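PDB 2E87: OBG-type G domain-containing protein, which binds GDP in its Obg-type G domain and is probably a GTP-binding protein of the NOG1 family, though its cellular function is unknown. Local coordinates for residues E80-L85 / E155-L160; D159-D164 / S196-T201; M8-T13 / Y149-R154. All coordinates share one frame; numbering follows the deposited sequence.

Contact 1. Residues E80-L85 / E155-L160. With SO4 (sulfate ion), chain C.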
ATOM      1  N   GLU A  80       0.805   5.200   4.079  1.00 36.21           N
ATOM      2  CA  GLU A  80       0.740   6.520   3.477  1.00 37.21           C
ATOM      3  C   GLU A  80       0.173   6.459   2.045  1.00 36.41           C
ATOM      4  O   GLU A  80      -0.732   7.214   1.691  1.00 37.01           O
ATOM      5  CB  GLU A  80       2.136   7.144   3.509  1.00 32.60           C
ATOM      6  CG  GLU A  80       2.155   8.629   3.613  1.00 46.00           C
ATOM      7  CD  GLU A  80       1.317   9.150   4.759  1.00 45.81           C
ATOM      8  OE1 GLU A  80       1.354   8.578   5.864  1.00 41.20           O
ATOM      9  OE2 GLU A  80       0.624  10.157   4.553  1.00 50.02           O
ATOM     10  N   LEU A  81       0.672   5.555   1.213  1.00 32.53           N
ATOM     11  CA  LEU A  81       0.151   5.500  -0.135  1.00 31.48           C
ATOM     12  C   LEU A  81      -1.273   4.959  -0.201  1.00 34.08           C
ATOM     13  O   LEU A  81      -2.033   5.348  -1.079  1.00 39.99           O
ATOM     14  CB  LEU A  81       1.083   4.709  -1.045  1.00 36.00           C
ATOM     15  CG  LEU A  81       2.452   5.352  -1.271  1.00 31.37           C
ATOM     16  CD1 LEU A  81       3.154   4.587  -2.340  1.00 37.42           C
ATOM     17  CD2 LEU A  81       2.316   6.781  -1.696  1.00 34.43           C
ATOM     18  N   VAL A  82      -1.638   4.064   0.712  1.00 33.26           N
ATOM     19  CA  VAL A  82      -3.003   3.542   0.749  1.00 31.88           C
ATOM     20  C   VAL A  82      -3.949   4.731   0.987  1.00 33.46           C
ATOM     21  O   VAL A  82      -4.994   4.865   0.352  1.00 33.94           O
ATOM     22  CB  VAL A  82      -3.200   2.519   1.905  1.00 29.01           C
ATOM     23  CG1 VAL A  82      -4.697   2.358   2.230  1.00 20.27           C
ATOM     24  CG2 VAL A  82      -2.605   1.170   1.508  1.00 28.09           C
ATOM     25  N   ASP A  83      -3.558   5.589   1.923  1.00 35.48           N
ATOM     26  CA  ASP A  83      -4.331   6.760   2.261  1.00 31.61           C
ATOM     27  C   ASP A  83      -4.434   7.648   1.026  1.00 37.35           C
ATOM     28  O   ASP A  83      -5.492   8.174   0.717  1.00 37.23           O
ATOM     29  CB  ASP A  83      -3.646   7.508   3.408  1.00 35.05           C
ATOM     30  CG  ASP A  83      -4.481   8.676   3.941  1.00 43.74           C
ATOM     31  OD1 ASP A  83      -3.907   9.528   4.636  1.00 41.50           O
ATOM     32  OD2 ASP A  83      -5.699   8.740   3.686  1.00 41.62           O
ATOM     33  N   VAL A  84      -3.331   7.803   0.304  1.00 41.96           N
ATOM     34  CA  VAL A  84      -3.339   8.640  -0.887  1.00 39.19           C
ATOM     35  C   VAL A  84      -4.265   8.111  -1.963  1.00 37.67           C
ATOM     36  O   VAL A  84      -4.969   8.872  -2.605  1.00 42.13           O
ATOM     37  CB  VAL A  84      -1.918   8.777  -1.502  1.00 43.40           C
ATOM     38  CG1 VAL A  84      -2.007   9.156  -2.969  1.00 32.64           C
ATOM     39  CG2 VAL A  84      -1.141   9.831  -0.760  1.00 36.04           C
ATOM     40  N   LEU A  85      -4.264   6.804  -2.160  1.00 36.69           N
ATOM     41  CA  LEU A  85      -5.075   6.201  -3.207  1.00 38.79           C
ATOM     42  C   LEU A  85      -6.571   5.995  -2.943  1.00 39.50           C
ATOM     43  O   LEU A  85      -7.383   6.118  -3.862  1.00 44.30           O
ATOM     44  CB  LEU A  85      -4.473   4.847  -3.606  1.00 36.77           C
ATOM     45  CG  LEU A  85      -3.077   4.852  -4.224  1.00 39.64           C
ATOM     46  CD1 LEU A  85      -2.632   3.434  -4.528  1.00 38.46           C
ATOM     47  CD2 LEU A  85      -3.103   5.676  -5.491  1.00 41.97           C
ATOM     48  N   GLU A 155      -9.406  -2.428  -6.733  1.00 49.42           N
ATOM     49  CA  GLU A 155      -8.819  -2.328  -8.053  1.00 49.23           C
ATOM     50  C   GLU A 155      -7.728  -1.267  -8.072  1.00 44.55           C
ATOM     51  O   GLU A 155      -6.673  -1.475  -8.653  1.00 44.26           O
ATOM     52  CB  GLU A 155      -9.909  -1.996  -9.074  1.00 53.15           C
ATOM     53  CG  GLU A 155      -9.619  -2.470 -10.490  1.00 59.75           C
ATOM     54  CD  GLU A 155      -9.405  -3.975 -10.580  1.00 66.67           C
ATOM     55  OE1 GLU A 155     -10.268  -4.746 -10.107  1.00 73.01           O
ATOM     56  OE2 GLU A 155      -8.369  -4.392 -11.132  1.00 67.86           O
ATOM     57  N   VAL A 156      -7.982  -0.138  -7.425  1.00 42.91           N
ATOM     58  CA  VAL A 156      -7.016   0.958  -7.380  1.00 43.24           C
ATOM     59  C   VAL A 156      -5.742   0.585  -6.635  1.00 45.15           C
ATOM     60  O   VAL A 156      -4.649   1.011  -7.011  1.00 45.62           O
ATOM     61  CB  VAL A 156      -7.597   2.219  -6.679  1.00 42.29           C
ATOM     62  CG1 VAL A 156      -6.483   3.215  -6.396  1.00 39.69           C
ATOM     63  CG2 VAL A 156      -8.656   2.883  -7.552  1.00 40.28           C
ATOM     64  N   LEU A 157      -5.887  -0.209  -5.581  1.00 40.82           N
ATOM     65  CA  LEU A 157      -4.744  -0.584  -4.765  1.00 40.17           C
ATOM     66  C   LEU A 157      -3.738  -1.490  -5.458  1.00 43.42           C
ATOM     67  O   LEU A 157      -2.620  -1.673  -4.971  1.00 42.33           O
ATOM     68  CB  LEU A 157      -5.216  -1.209  -3.456  1.00 30.40           C
ATOM     69  CG  LEU A 157      -5.866  -0.202  -2.506  1.00 36.13           C
ATOM     70  CD1 LEU A 157      -6.404  -0.938  -1.297  1.00 28.90           C
ATOM     71  CD2 LEU A 157      -4.856   0.863  -2.095  1.00 37.05           C
ATOM     72  N   LYS A 158      -4.134  -2.035  -6.603  1.00 39.62           N
ATOM     73  CA  LYS A 158      -3.260  -2.898  -7.375  1.00 47.18           C
ATOM     74  C   LYS A 158      -2.073  -2.081  -7.887  1.00 52.04           C
ATOM     75  O   LYS A 158      -1.025  -2.639  -8.200  1.00 52.87           O
ATOM     76  CB  LYS A 158      -4.015  -3.512  -8.560  1.00 47.46           C
ATOM     77  CG  LYS A 158      -5.071  -4.516  -8.165  1.00 51.83           C
ATOM     78  CD  LYS A 158      -5.709  -5.151  -9.384  1.00 53.28           C
ATOM     79  CE  LYS A 158      -6.571  -6.330  -8.987  1.00 55.55           C
ATOM     80  NZ  LYS A 158      -7.310  -6.892 -10.147  1.00 59.75           N
ATOM     81  N   ASP A 159      -2.239  -0.762  -7.960  1.00 51.83           N
ATOM     82  CA  ASP A 159      -1.168   0.109  -8.431  1.00 55.24           C
ATOM     83  C   ASP A 159      -0.193   0.557  -7.347  1.00 52.66           C
ATOM     84  O   ASP A 159       0.539   1.525  -7.539  1.00 54.57           O
ATOM     85  CB  ASP A 159      -1.734   1.360  -9.098  1.00 59.99           C
ATOM     86  CG  ASP A 159      -2.599   1.046 -10.292  1.00 69.02           C
ATOM     87  OD1 ASP A 159      -2.203   0.179 -11.108  1.00 70.13           O
ATOM     88  OD2 ASP A 159      -3.673   1.682 -10.418  1.00 69.86           O
ATOM     89  N   LEU A 160      -0.178  -0.113  -6.203  1.00 47.56           N
ATOM     90  CA  LEU A 160       0.774   0.295  -5.178  1.00 42.02           C
ATOM     91  C   LEU A 160       2.167   0.025  -5.705  1.00 39.16           C
ATOM     92  O   LEU A 160       2.399  -0.957  -6.392  1.00 41.55           O
ATOM     93  CB  LEU A 160       0.574  -0.491  -3.885  1.00 35.86           C
ATOM     94  CG  LEU A 160      -0.574  -0.024  -2.994  1.00 35.91           C
ATOM     95  CD1 LEU A 160      -0.728  -0.999  -1.833  1.00 32.17           C
ATOM     96  CD2 LEU A 160      -0.299   1.393  -2.501  1.00 35.70           C
TER
HETATM   97  S   SO4 C 402      -9.441  -9.375 -10.673  1.00 87.63           S
HETATM   98  O1  SO4 C 402      -7.905  -9.511 -10.587  1.00 86.11           O
HETATM   99  O2  SO4 C 402      -9.998 -10.093 -11.897  1.00 86.54           O
HETATM  100  O3  SO4 C 402      -9.993 -10.069  -9.415  1.00 85.31           O
HETATM  101  O4  SO4 C 402      -9.805  -7.891 -10.792  1.00 83.91           O

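Contact 2. Residues D159-D164 / S196-T201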
ATOM      1  N   ASP A 159      -2.239  -0.762  -7.960  1.00 51.83           N
ATOM      2  CA  ASP A 159      -1.168   0.109  -8.431  1.00 55.24           C
ATOM      3  C   ASP A 159      -0.193   0.557  -7.347  1.00 52.66           C
ATOM      4  O   ASP A 159       0.539   1.525  -7.539  1.00 54.57           O
ATOM      5  CB  ASP A 159      -1.734   1.360  -9.098  1.00 59.99           C
ATOM      6  CG  ASP A 159      -2.599   1.046 -10.292  1.00 69.02           C
ATOM      7  OD1 ASP A 159      -2.203   0.179 -11.108  1.00 70.13           O
ATOM      8  OD2 ASP A 159      -3.673   1.682 -10.418  1.00 69.86           O
ATOM      9  N   LEU A 160      -0.178  -0.113  -6.203  1.00 47.56           N
ATOM     10  CA  LEU A 160       0.774   0.295  -5.178  1.00 42.02           C
ATOM     11  C   LEU A 160       2.167   0.025  -5.705  1.00 39.16           C
ATOM     12  O   LEU A 160       2.399  -0.957  -6.392  1.00 41.55           O
ATOM     13  CB  LEU A 160       0.574  -0.491  -3.885  1.00 35.86           C
ATOM     14  CG  LEU A 160      -0.574  -0.024  -2.994  1.00 35.91           C
ATOM     15  CD1 LEU A 160      -0.728  -0.999  -1.833  1.00 32.17           C
ATOM     16  CD2 LEU A 160      -0.299   1.393  -2.501  1.00 35.70           C
ATOM     17  N   PRO A 161       3.116   0.902  -5.392  1.00 39.55           N
ATOM     18  CA  PRO A 161       4.494   0.717  -5.851  1.00 38.34           C
ATOM     19  C   PRO A 161       5.020  -0.632  -5.372  1.00 40.25           C
ATOM     20  O   PRO A 161       5.017  -0.898  -4.173  1.00 42.17           O
ATOM     21  CB  PRO A 161       5.244   1.848  -5.163  1.00 36.98           C
ATOM     22  CG  PRO A 161       4.200   2.850  -4.875  1.00 40.93           C
ATOM     23  CD  PRO A 161       3.012   2.050  -4.481  1.00 36.99           C
ATOM     24  N   VAL A 162       5.460  -1.476  -6.299  1.00 42.97           N
ATOM     25  CA  VAL A 162       6.028  -2.785  -5.948  1.00 47.26           C
ATOM     26  C   VAL A 162       7.524  -2.599  -5.632  1.00 47.42           C
ATOM     27  O   VAL A 162       8.358  -2.584  -6.537  1.00 48.53           O
ATOM     28  CB  VAL A 162       5.886  -3.787  -7.128  1.00 54.80           C
ATOM     29  CG1 VAL A 162       6.757  -5.026  -6.887  1.00 55.73           C
ATOM     30  CG2 VAL A 162       4.430  -4.191  -7.299  1.00 53.20           C
ATOM     31  N   VAL A 163       7.857  -2.440  -4.351  1.00 44.44           N
ATOM     32  CA  VAL A 163       9.249  -2.249  -3.934  1.00 41.18           C
ATOM     33  C   VAL A 163       9.557  -2.959  -2.623  1.00 41.88           C
ATOM     34  O   VAL A 163       8.651  -3.316  -1.866  1.00 41.84           O
ATOM     35  CB  VAL A 163       9.587  -0.757  -3.761  1.00 38.25           C
ATOM     36  CG1 VAL A 163       9.576  -0.079  -5.089  1.00 38.07           C
ATOM     37  CG2 VAL A 163       8.587  -0.105  -2.850  1.00 41.26           C
ATOM     38  N   ASP A 164      10.843  -3.158  -2.359  1.00 38.66           N
ATOM     39  CA  ASP A 164      11.272  -3.835  -1.145  1.00 38.35           C
ATOM     40  C   ASP A 164      11.174  -2.872   0.014  1.00 39.48           C
ATOM     41  O   ASP A 164      11.734  -1.776  -0.027  1.00 39.41           O
ATOM     42  CB  ASP A 164      12.720  -4.333  -1.283  1.00 44.34           C
ATOM     43  CG  ASP A 164      13.081  -5.377  -0.230  1.00 48.30           C
ATOM     44  OD1 ASP A 164      12.959  -5.069   0.976  1.00 46.53           O
ATOM     45  OD2 ASP A 164      13.484  -6.503  -0.607  1.00 46.04           O
ATOM     46  N   SER A 196       5.162   1.353 -10.128  1.00 42.04           N
ATOM     47  CA  SER A 196       4.109   2.327 -10.345  1.00 39.97           C
ATOM     48  C   SER A 196       4.154   3.273  -9.172  1.00 41.92           C
ATOM     49  O   SER A 196       4.465   2.859  -8.058  1.00 45.92           O
ATOM     50  CB  SER A 196       2.750   1.643 -10.387  1.00 40.54           C
ATOM     51  OG  SER A 196       2.616   0.891 -11.576  1.00 48.67           O
ATOM     52  N   TYR A 197       3.880   4.546  -9.399  1.00 37.94           N
ATOM     53  CA  TYR A 197       3.879   5.464  -8.281  1.00 38.52           C
ATOM     54  C   TYR A 197       2.829   6.547  -8.468  1.00 41.11           C
ATOM     55  O   TYR A 197       2.756   7.182  -9.519  1.00 37.87           O
ATOM     56  CB  TYR A 197       5.249   6.097  -8.100  1.00 33.88           C
ATOM     57  CG  TYR A 197       5.473   6.563  -6.691  1.00 33.34           C
ATOM     58  CD1 TYR A 197       6.190   5.785  -5.775  1.00 31.86           C
ATOM     59  CD2 TYR A 197       4.950   7.782  -6.258  1.00 32.54           C
ATOM     60  CE1 TYR A 197       6.382   6.221  -4.460  1.00 34.29           C
ATOM     61  CE2 TYR A 197       5.132   8.225  -4.963  1.00 32.77           C
ATOM     62  CZ  TYR A 197       5.850   7.451  -4.067  1.00 33.68           C
ATOM     63  OH  TYR A 197       6.059   7.951  -2.808  1.00 33.54           O
ATOM     64  N   PRO A 198       1.994   6.768  -7.445  1.00 41.29           N
ATOM     65  CA  PRO A 198       0.942   7.788  -7.514  1.00 45.10           C
ATOM     66  C   PRO A 198       1.462   9.150  -7.970  1.00 45.90           C
ATOM     67  O   PRO A 198       2.491   9.622  -7.485  1.00 48.02           O
ATOM     68  CB  PRO A 198       0.410   7.812  -6.091  1.00 48.15           C
ATOM     69  CG  PRO A 198       0.552   6.368  -5.679  1.00 49.47           C
ATOM     70  CD  PRO A 198       1.936   6.038  -6.166  1.00 44.26           C
ATOM     71  N   PHE A 199       0.758   9.769  -8.914  1.00 52.58           N
ATOM     72  CA  PHE A 199       1.119  11.091  -9.448  1.00 56.92           C
ATOM     73  C   PHE A 199       2.357  11.145 -10.342  1.00 58.86           C
ATOM     74  O   PHE A 199       2.977  12.199 -10.499  1.00 59.33           O
ATOM     75  CB  PHE A 199       1.268  12.111  -8.309  1.00 54.79           C
ATOM     76  CG  PHE A 199       0.023  12.284  -7.502  1.00 60.70           C
ATOM     77  CD1 PHE A 199      -0.271  11.417  -6.462  1.00 63.77           C
ATOM     78  CD2 PHE A 199      -0.900  13.264  -7.833  1.00 64.49           C
ATOM     79  CE1 PHE A 199      -1.466  11.516  -5.765  1.00 67.87           C
ATOM     80  CE2 PHE A 199      -2.100  13.376  -7.144  1.00 65.54           C
ATOM     81  CZ  PHE A 199      -2.387  12.499  -6.108  1.00 68.45           C
ATOM     82  N   THR A 200       2.735  10.011 -10.915  1.00 57.79           N
ATOM     83  CA  THR A 200       3.875  10.014 -11.815  1.00 56.58           C
ATOM     84  C   THR A 200       3.347   9.575 -13.163  1.00 59.14           C
ATOM     85  O   THR A 200       2.343   8.856 -13.256  1.00 56.20           O
ATOM     86  CB  THR A 200       5.019   9.052 -11.392  1.00 56.28           C
ATOM     87  OG1 THR A 200       4.563   7.692 -11.460  1.00 53.38           O
ATOM     88  CG2 THR A 200       5.512   9.384  -9.991  1.00 50.08           C
ATOM     89  N   THR A 201       4.025  10.033 -14.205  1.00 60.37           N
ATOM     90  CA  THR A 201       3.654   9.718 -15.570  1.00 64.16           C
ATOM     91  C   THR A 201       3.949   8.260 -15.899  1.00 61.77           C
ATOM     92  O   THR A 201       3.039   7.480 -16.172  1.00 60.14           O
ATOM     93  CB  THR A 201       4.419  10.637 -16.558  1.00 68.39           C
ATOM     94  OG1 THR A 201       5.825  10.583 -16.274  1.00 68.60           O
ATOM     95  CG2 THR A 201       3.948  12.087 -16.407  1.00 68.59           C
TER
HETATM   96  O   HOH W   1       4.907  -1.613  -9.069  1.00 43.42           O

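Contact 3. Residues M8-T13 / Y149-R154. With SO4 (sulfate ion), chain C.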
HETATM    1  N   MSE A   8      -6.852  -9.577  -1.312  1.00 47.30           N
HETATM    2  CA  MSE A   8      -8.174  -9.003  -1.079  1.00 47.31           C
HETATM    3  C   MSE A   8      -9.133  -9.474  -2.183  1.00 42.12           C
HETATM    4  O   MSE A   8      -8.951  -9.193  -3.365  1.00 42.12           O
HETATM    5  CB  MSE A   8      -8.103  -7.471  -1.025  1.00 43.93           C
HETATM    6  CG  MSE A   8      -9.444  -6.802  -0.740  1.00 53.15           C
HETATM    7 SE   MSE A   8      -9.374  -4.849  -0.672  1.00 63.98          SE
HETATM    8  CE  MSE A   8      -8.075  -4.552  -2.054  1.00 67.24           C
ATOM      9  N   PRO A   9     -10.172 -10.199  -1.791  1.00 34.43           N
ATOM     10  CA  PRO A   9     -11.190 -10.748  -2.681  1.00 39.20           C
ATOM     11  C   PRO A   9     -12.142  -9.720  -3.273  1.00 43.73           C
ATOM     12  O   PRO A   9     -12.290  -8.604  -2.771  1.00 39.37           O
ATOM     13  CB  PRO A   9     -11.922 -11.723  -1.782  1.00 38.84           C
ATOM     14  CG  PRO A   9     -11.963 -10.955  -0.488  1.00 39.96           C
ATOM     15  CD  PRO A   9     -10.561 -10.367  -0.377  1.00 34.83           C
ATOM     16  N   THR A  10     -12.779 -10.102  -4.365  1.00 47.33           N
ATOM     17  CA  THR A  10     -13.743  -9.228  -4.986  1.00 47.47           C
ATOM     18  C   THR A  10     -14.926  -9.221  -4.013  1.00 44.15           C
ATOM     19  O   THR A  10     -15.347 -10.267  -3.521  1.00 43.66           O
ATOM     20  CB  THR A  10     -14.149  -9.779  -6.362  1.00 50.66           C
ATOM     21  OG1 THR A  10     -13.057  -9.612  -7.274  1.00 58.58           O
ATOM     22  CG2 THR A  10     -15.369  -9.053  -6.894  1.00 53.94           C
ATOM     23  N   VAL A  11     -15.425  -8.033  -3.708  1.00 40.38           N
ATOM     24  CA  VAL A  11     -16.543  -7.876  -2.788  1.00 41.84           C
ATOM     25  C   VAL A  11     -17.860  -7.939  -3.547  1.00 38.39           C
ATOM     26  O   VAL A  11     -18.061  -7.192  -4.497  1.00 42.30           O
ATOM     27  CB  VAL A  11     -16.477  -6.518  -2.069  1.00 41.18           C
ATOM     28  CG1 VAL A  11     -17.701  -6.319  -1.238  1.00 48.48           C
ATOM     29  CG2 VAL A  11     -15.240  -6.445  -1.205  1.00 46.25           C
ATOM     30  N   LEU A  12     -18.742  -8.840  -3.137  1.00 37.27           N
ATOM     31  CA  LEU A  12     -20.049  -8.956  -3.771  1.00 38.54           C
ATOM     32  C   LEU A  12     -20.934  -7.754  -3.404  1.00 34.56           C
ATOM     33  O   LEU A  12     -20.816  -7.208  -2.312  1.00 34.44           O
ATOM     34  CB  LEU A  12     -20.745 -10.241  -3.321  1.00 35.44           C
ATOM     35  CG  LEU A  12     -20.214 -11.588  -3.826  1.00 43.18           C
ATOM     36  CD1 LEU A  12     -21.292 -12.663  -3.622  1.00 36.75           C
ATOM     37  CD2 LEU A  12     -19.878 -11.509  -5.297  1.00 36.94           C
ATOM     38  N   THR A  13     -21.804  -7.328  -4.313  1.00 33.20           N
ATOM     39  CA  THR A  13     -22.705  -6.209  -4.016  1.00 36.32           C
ATOM     40  C   THR A  13     -23.849  -6.714  -3.132  1.00 38.82           C
ATOM     41  O   THR A  13     -24.084  -7.924  -3.031  1.00 38.63           O
ATOM     42  CB  THR A  13     -23.322  -5.581  -5.305  1.00 36.70           C
ATOM     43  OG1 THR A  13     -24.182  -6.529  -5.950  1.00 42.31           O
ATOM     44  CG2 THR A  13     -22.231  -5.171  -6.273  1.00 30.11           C
ATOM     45  N   TYR A 149     -17.707   0.610  -2.855  1.00 31.83           N
ATOM     46  CA  TYR A 149     -16.472   1.363  -2.697  1.00 34.80           C
ATOM     47  C   TYR A 149     -15.291   0.410  -2.437  1.00 35.86           C
ATOM     48  O   TYR A 149     -14.224   0.583  -3.015  1.00 39.83           O
ATOM     49  CB  TYR A 149     -16.585   2.355  -1.545  1.00 24.09           C
ATOM     50  CG  TYR A 149     -15.248   2.743  -0.939  1.00 33.84           C
ATOM     51  CD1 TYR A 149     -14.422   3.688  -1.552  1.00 32.96           C
ATOM     52  CD2 TYR A 149     -14.793   2.133   0.245  1.00 24.23           C
ATOM     53  CE1 TYR A 149     -13.168   4.023  -1.001  1.00 32.99           C
ATOM     54  CE2 TYR A 149     -13.548   2.456   0.799  1.00 31.54           C
ATOM     55  CZ  TYR A 149     -12.740   3.397   0.171  1.00 37.39           C
ATOM     56  OH  TYR A 149     -11.508   3.685   0.709  1.00 40.03           O
ATOM     57  N   LEU A 150     -15.472  -0.583  -1.573  1.00 37.27           N
ATOM     58  CA  LEU A 150     -14.377  -1.512  -1.279  1.00 38.97           C
ATOM     59  C   LEU A 150     -13.916  -2.254  -2.528  1.00 38.43           C
ATOM     60  O   LEU A 150     -12.744  -2.592  -2.667  1.00 42.44           O
ATOM     61  CB  LEU A 150     -14.792  -2.527  -0.207  1.00 31.58           C
ATOM     62  CG  LEU A 150     -14.810  -1.950   1.200  1.00 31.73           C
ATOM     63  CD1 LEU A 150     -15.459  -2.925   2.147  1.00 33.14           C
ATOM     64  CD2 LEU A 150     -13.383  -1.628   1.643  1.00 29.70           C
ATOM     65  N   ASN A 151     -14.831  -2.480  -3.456  1.00 40.48           N
ATOM     66  CA  ASN A 151     -14.456  -3.192  -4.655  1.00 39.63           C
ATOM     67  C   ASN A 151     -13.627  -2.321  -5.587  1.00 43.01           C
ATOM     68  O   ASN A 151     -12.753  -2.830  -6.302  1.00 41.54           O
ATOM     69  CB  ASN A 151     -15.699  -3.714  -5.350  1.00 41.76           C
ATOM     70  CG  ASN A 151     -15.461  -5.037  -6.016  1.00 46.29           C
ATOM     71  OD1 ASN A 151     -14.651  -5.839  -5.552  1.00 47.90           O
ATOM     72  ND2 ASN A 151     -16.174  -5.288  -7.099  1.00 47.69           N
ATOM     73  N   LYS A 152     -13.897  -1.014  -5.568  1.00 37.44           N
ATOM     74  CA  LYS A 152     -13.169  -0.039  -6.385  1.00 40.20           C
ATOM     75  C   LYS A 152     -11.816   0.277  -5.729  1.00 38.78           C
ATOM     76  O   LYS A 152     -10.812   0.475  -6.409  1.00 38.04           O
ATOM     77  CB  LYS A 152     -13.968   1.264  -6.532  1.00 44.93           C
ATOM     78  CG  LYS A 152     -15.255   1.172  -7.362  1.00 51.19           C
ATOM     79  CD  LYS A 152     -16.101   2.417  -7.156  1.00 60.77           C
ATOM     80  CE  LYS A 152     -17.517   2.256  -7.699  1.00 69.68           C
ATOM     81  NZ  LYS A 152     -18.431   3.338  -7.200  1.00 68.10           N
ATOM     82  N   ALA A 153     -11.791   0.350  -4.409  1.00 35.93           N
ATOM     83  CA  ALA A 153     -10.534   0.626  -3.724  1.00 40.79           C
ATOM     84  C   ALA A 153      -9.605  -0.566  -3.994  1.00 42.54           C
ATOM     85  O   ALA A 153      -8.391  -0.410  -4.090  1.00 40.97           O
ATOM     86  CB  ALA A 153     -10.767   0.780  -2.236  1.00 31.96           C
ATOM     87  N   ARG A 154     -10.209  -1.745  -4.135  1.00 43.80           N
ATOM     88  CA  ARG A 154      -9.472  -2.979  -4.384  1.00 43.51           C
ATOM     89  C   ARG A 154      -8.725  -2.923  -5.708  1.00 48.31           C
ATOM     90  O   ARG A 154      -7.567  -3.317  -5.803  1.00 46.90           O
ATOM     91  CB  ARG A 154     -10.435  -4.162  -4.402  1.00 41.93           C
ATOM     92  CG  ARG A 154      -9.815  -5.457  -4.868  1.00 45.43           C
ATOM     93  CD  ARG A 154     -10.878  -6.536  -4.988  1.00 54.24           C
ATOM     94  NE  ARG A 154     -10.342  -7.805  -5.469  1.00 61.68           N
ATOM     95  CZ  ARG A 154      -9.720  -7.964  -6.633  1.00 67.89           C
ATOM     96  NH1 ARG A 154      -9.549  -6.929  -7.448  1.00 70.53           N
ATOM     97  NH2 ARG A 154      -9.270  -9.162  -6.985  1.00 68.91           N
TER
HETATM   98  S   SO4 C 402      -9.441  -9.375 -10.673  1.00 87.63           S
HETATM   99  O1  SO4 C 402      -7.905  -9.511 -10.587  1.00 86.11           O
HETATM  100  O2  SO4 C 402      -9.998 -10.093 -11.897  1.00 86.54           O
HETATM  101  O3  SO4 C 402      -9.993 -10.069  -9.415  1.00 85.31           O
HETATM  102  O4  SO4 C 402      -9.805  -7.891 -10.792  1.00 83.91           O

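Contact 1. Residues E80-L85 / E155-L160
L85 and L160 meet methyl to methyl, L85 CD1 lying 3.7 Å from L160 CD2, and this pair is the tight centre of a wholly apolar contact. The same L160 CD2 also lies 3.9 Å from L81 CB, so one methyl touches two leucines a helical turn apart on helix 76-86. L85 is used at its tip and its root: CD1 faces L160, while CB touches V156 CG1 at 3.8 Å. V156 has CG1 anti to its backbone N (chi1 168°), which places that methyl against the L85 stem. Packing slackens toward V82 and L157, where V82 CG2 comes no closer than 4.3 Å to L157 CD2. No hydrogen bond links the two segments.

The far side of 155-160 is polar and exposed. There the extended K158 chain carries NZ to E155 OE2, a 2.9 Å salt bridge met on the syn side of the carboxylate, with NZ 28° out of its plane. K158 NZ also donates to two oxygens of a sulfate, probably from the crystallisation liquor, with O1 at 2.7 Å.

The contact sets helix 76-86 against the C-terminal part of helix 144-156 and the chain that follows. Y78, also on helix 76-86, touches L160, V84 packs on helix 234-241, and Q238 of that helix hydrogen-bonds E80 and D83.

Contact 2. Residues D159-D164 / S196-T201
S196 approaches P161 with its backbone carbonyl, and the 159-164 chain passes it closely: the two CA atoms are 4.8 Å apart. S196 O lies 3.1 Å from P161 CA and also borders CB and CG of the proline ring, a close carbon-oxygen approach without a direct hydrogen bond between the segments. The serine CB reaches back to D159 O at 3.6 Å. A water joins the backbones instead, accepting from V162 N at 2.8 Å and from S196 N at 3.2 Å.

Y197 follows. Its ring crosses P161 obliquely, with CD1 3.7 Å from P161 CG. With Y197 CG anti to the backbone N (chi1 -156°), the ring keeps CD1 by the proline while its hydroxyl reaches on to the buried side, where it is hydrogen-bonded to A239 O. P198 completes the apolar patch, its CD 4.1 Å from the same P161 CG, so that one corner of the proline ring serves both residues.

The chain then reverses in a type II beta turn from Y197 to T200, with F199 in its left-handed third position. T200 closes the turn twice on Y197 O, through a weak backbone bond and through OG1 at 2.7 Å, the hydroxyl tilted 17° from the carbonyl plane.

The contact joins the linker between helix 144-156 and strand 169-173 to the connection between strands 193-195 and 204-211. Helix 76-86 packs against both, L81 on P161 and L85 on P198, while F199 rests on helix 234-241.

Contact 3. Residues M8-T13 / Y149-R154
R154 and M8, a selenomethionine, run past each other in opposite directions. The M8 chain is extended as far as SE, CG anti to N (chi1 -178°), which brings SE to 3.9 Å from R154 CB; it then bends, and CE is placed improbably close to R154, so its exact position is doubtful. R154, extended from CG to NE, returns along this chain to the M8 backbone, where NE makes a weak 2.9 Å hydrogen bond to M8 O, bent to 123° at the hydrogen. P9 O stands at the guanidinium edge, 3.3 Å from R154 CD. T10 OG1 lies over one face, offset toward the rim. Beyond them NH2 is 2.7 Å from O3 of a sulfate, probably from the crystallisation liquor and also held by K158. A leucine in place of R154 would probably leave M8 O without this donor and weaken the hold on the anion.

N151 lays OD1 beside T10 CA and CG2 and presents it to V11 N, 3.0 Å away and fairly straight at 157°. V11 N sits above the carbonyl plane, off the lone pairs. V11 CG2 then meets L150 CB at 4.1 Å.

The extended 8-13 segment thus lies along helix 144-156 before helix 14-30, whose N-cap is T13. V11 also touches V64 of helix 38-67, P9 packs on K63 and R67, and L150 reaches I98 of helix 88-117.

The three contacts form a row from the N-terminal helices toward the G domain. Contacts 1 and 3 both use helix 144-156, their centres 13 Å apart; along the chain the segments come as 8-13, 80-85, 149-154, 155-160, then 159-164 and 196-201, so contacts 1 and 3 alternate and contact 3 closes before contact 2 opens. Contact 2 begins where contact 1 ends, shares D159 and L160 with it, and lies about 9 Å away between centres. Helix 76-86 packs on both chains of contact 2, making the two one continuous apolar seam. Contacts 2 and 3, centres about 20 Å apart, do not touch. The row joins the helical region to the G domain, away from the GDP site.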